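Local atomic coordinates of dehydroascorbate reductase (Chlamydomonas reinhardtii, PDB entry 5XFT), a protein that probably reduces dehydroascorbate to ascorbate, oxidising two molecules of glutathione to glutathione disulfide, as a member of the GST superfamily. Residues 6-11 with 60-65. Sequence-based numbering, arbitrary orientation.
Sequences TIYVKG and VPVIKE
In the thioredoxin-fold N-terminal domain, Thr6, Ile7 and Tyr8 pair antiparallel with Lys64, Ile63 and Val62, directly after the cis-proline, Pro61, that marks this fold. Thr6 N donates to Lys64 O (2.9 Å) almost straight, at 174°, though from above the carbonyl plane, while Lys64 N returns a more bent bond to Thr6 O. Tyr8 and Val62 form the second hydrogen-bonded pair, with Tyr8 N 2.8 Å from Val62 O and Val62 N bonded back to Tyr8 O. On the sheet face shared by Thr6, Tyr8, Val62 and Lys64, the Tyr8 ring, swung to the side of its own backbone N (chi1 -56°), takes Thr6 CG2 over one of its own faces, offset toward the rim. Its edge is turned to the neighbouring strand, with Val62 O in the ring plane 3.6 Å from CD2 and Lys64 CB 4.0 Å from CE2. Trp51 packs edge-to-face with the same ring. An alanine in place of Tyr8 would probably leave Lys64 CB without the aromatic edge beside it and Trp51 without its ring partner. On the opposite face of the sheet, Ile7 CG1 lies beside Ile63 CG2, 4.2 Å away, where Ile7 also meets Tyr31 of helix 22-33. Backbone bonds thus fix the register, while the Tyr8 ring and the isoleucine pair pack on opposite faces.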
loop_
_atom_site.group_PDB
_atom_site.type_symbol
_atom_site.label_atom_id
_atom_site.label_comp_id
_atom_site.label_asym_id
_atom_site.label_seq_id
_atom_site.Cartn_x
_atom_site.Cartn_y
_atom_site.Cartn_z
ATOM N N THR A 6 10.543 14.034 6.016
ATOM C CA THR A 6 10.496 13.896 4.565
ATOM C C THR A 6 10.256 12.437 4.187
ATOM O O THR A 6 10.919 11.536 4.706
ATOM C CB THR A 6 11.798 14.378 3.924
ATOM O OG1 THR A 6 12.126 15.670 4.432
ATOM C CG2 THR A 6 11.648 14.455 2.402
ATOM N N ILE A 7 9.330 12.214 3.270
ATOM C CA ILE A 7 9.026 10.881 2.774
ATOM C C ILE A 7 9.306 10.891 1.277
ATOM O O ILE A 7 8.551 11.476 0.494
ATOM C CB ILE A 7 7.585 10.462 3.078
ATOM C CG1 ILE A 7 7.284 10.678 4.560
ATOM C CG2 ILE A 7 7.383 8.988 2.752
ATOM C CD1 ILE A 7 5.876 10.242 4.955
ATOM N N TYR A 8 10.413 10.272 0.881
ATOM C CA TYR A 8 10.755 10.086 -0.522
ATOM C C TYR A 8 9.959 8.909 -1.061
ATOM O O TYR A 8 10.100 7.773 -0.573
ATOM C CB TYR A 8 12.249 9.849 -0.688
ATOM C CG TYR A 8 13.091 10.945 -0.096
ATOM C CD1 TYR A 8 13.563 11.985 -0.881
ATOM C CD2 TYR A 8 13.417 10.941 1.250
ATOM C CE1 TYR A 8 14.332 12.990 -0.337
ATOM C CE2 TYR A 8 14.177 11.941 1.804
ATOM C CZ TYR A 8 14.632 12.965 1.010
ATOM O OH TYR A 8 15.406 13.965 1.562
ATOM N N VAL A 9 9.116 9.198 -2.058
ATOM C CA VAL A 9 8.200 8.241 -2.654
ATOM C C VAL A 9 8.350 8.303 -4.166
ATOM O O VAL A 9 9.029 9.173 -4.709
ATOM C CB VAL A 9 6.735 8.509 -2.253
ATOM C CG1 VAL A 9 6.548 8.351 -0.755
ATOM C CG2 VAL A 9 6.316 9.900 -2.701
ATOM N N LYS A 10 7.701 7.358 -4.849
ATOM C CA LYS A 10 7.715 7.355 -6.304
ATOM C C LYS A 10 6.759 8.427 -6.819
ATOM O O LYS A 10 5.581 8.453 -6.446
ATOM C CB LYS A 10 7.331 5.981 -6.838
ATOM C CG LYS A 10 7.050 5.974 -8.336
ATOM C CD LYS A 10 6.271 4.742 -8.774
ATOM C CE LYS A 10 6.127 4.694 -10.287
ATOM N NZ LYS A 10 6.836 3.550 -10.922
ATOM N N GLY A 11 7.261 9.322 -7.661
ATOM C CA GLY A 11 6.424 10.400 -8.126
ATOM C C GLY A 11 6.946 11.034 -9.393
ATOM O O GLY A 11 7.859 10.522 -10.042
ATOM N N VAL A 60 12.407 3.162 -2.822
ATOM C CA VAL A 60 11.555 4.012 -2.018
ATOM C C VAL A 60 10.543 3.038 -1.434
ATOM O O VAL A 60 10.330 1.970 -2.002
ATOM C CB VAL A 60 10.912 5.125 -2.866
ATOM C CG1 VAL A 60 11.976 6.100 -3.378
ATOM C CG2 VAL A 60 10.153 4.525 -4.031
ATOM N N PRO A 61 9.902 3.381 -0.309
ATOM C CA PRO A 61 9.992 4.634 0.452
ATOM C C PRO A 61 11.281 4.798 1.229
ATOM O O PRO A 61 11.904 3.813 1.652
ATOM C CB PRO A 61 8.841 4.518 1.453
ATOM C CG PRO A 61 8.596 3.071 1.580
ATOM C CD PRO A 61 8.850 2.492 0.229
ATOM N N VAL A 62 11.670 6.051 1.429
ATOM C CA VAL A 62 12.701 6.397 2.395
ATOM C C VAL A 62 12.147 7.551 3.214
ATOM O O VAL A 62 11.409 8.381 2.682
ATOM C CB VAL A 62 14.037 6.773 1.707
ATOM C CG1 VAL A 62 15.106 7.099 2.730
ATOM C CG2 VAL A 62 14.525 5.645 0.797
ATOM N N ILE A 63 12.441 7.582 4.514
ATOM C CA ILE A 63 12.076 8.743 5.313
ATOM C C ILE A 63 13.339 9.392 5.858
ATOM O O ILE A 63 14.424 8.808 5.872
ATOM C CB ILE A 63 11.102 8.431 6.467
ATOM C CG1 ILE A 63 11.804 7.672 7.592
ATOM C CG2 ILE A 63 9.842 7.724 5.976
ATOM C CD1 ILE A 63 11.236 8.024 8.946
ATOM N N LYS A 64 13.172 10.632 6.307
ATOM C CA LYS A 64 14.272 11.432 6.836
ATOM C C LYS A 64 13.637 12.413 7.817
ATOM O O LYS A 64 13.017 13.397 7.400
ATOM C CB LYS A 64 15.020 12.143 5.717
ATOM C CG LYS A 64 16.263 12.899 6.149
ATOM C CD LYS A 64 17.373 11.949 6.521
ATOM C CE LYS A 64 18.737 12.576 6.286
ATOM N NZ LYS A 64 18.959 13.765 7.138
ATOM N N GLU A 65 13.779 12.130 9.108
ATOM C CA GLU A 65 13.059 12.893 10.118
ATOM C C GLU A 65 13.679 14.252 10.403
ATOM O O GLU A 65 13.090 15.036 11.152
ATOM C CB GLU A 65 12.966 12.083 11.411
ATOM C CG GLU A 65 12.451 10.675 11.191
ATOM C CD GLU A 65 12.053 9.992 12.477
ATOM O OE1 GLU A 65 10.888 10.150 12.898
ATOM O OE2 GLU A 65 12.908 9.306 13.072
#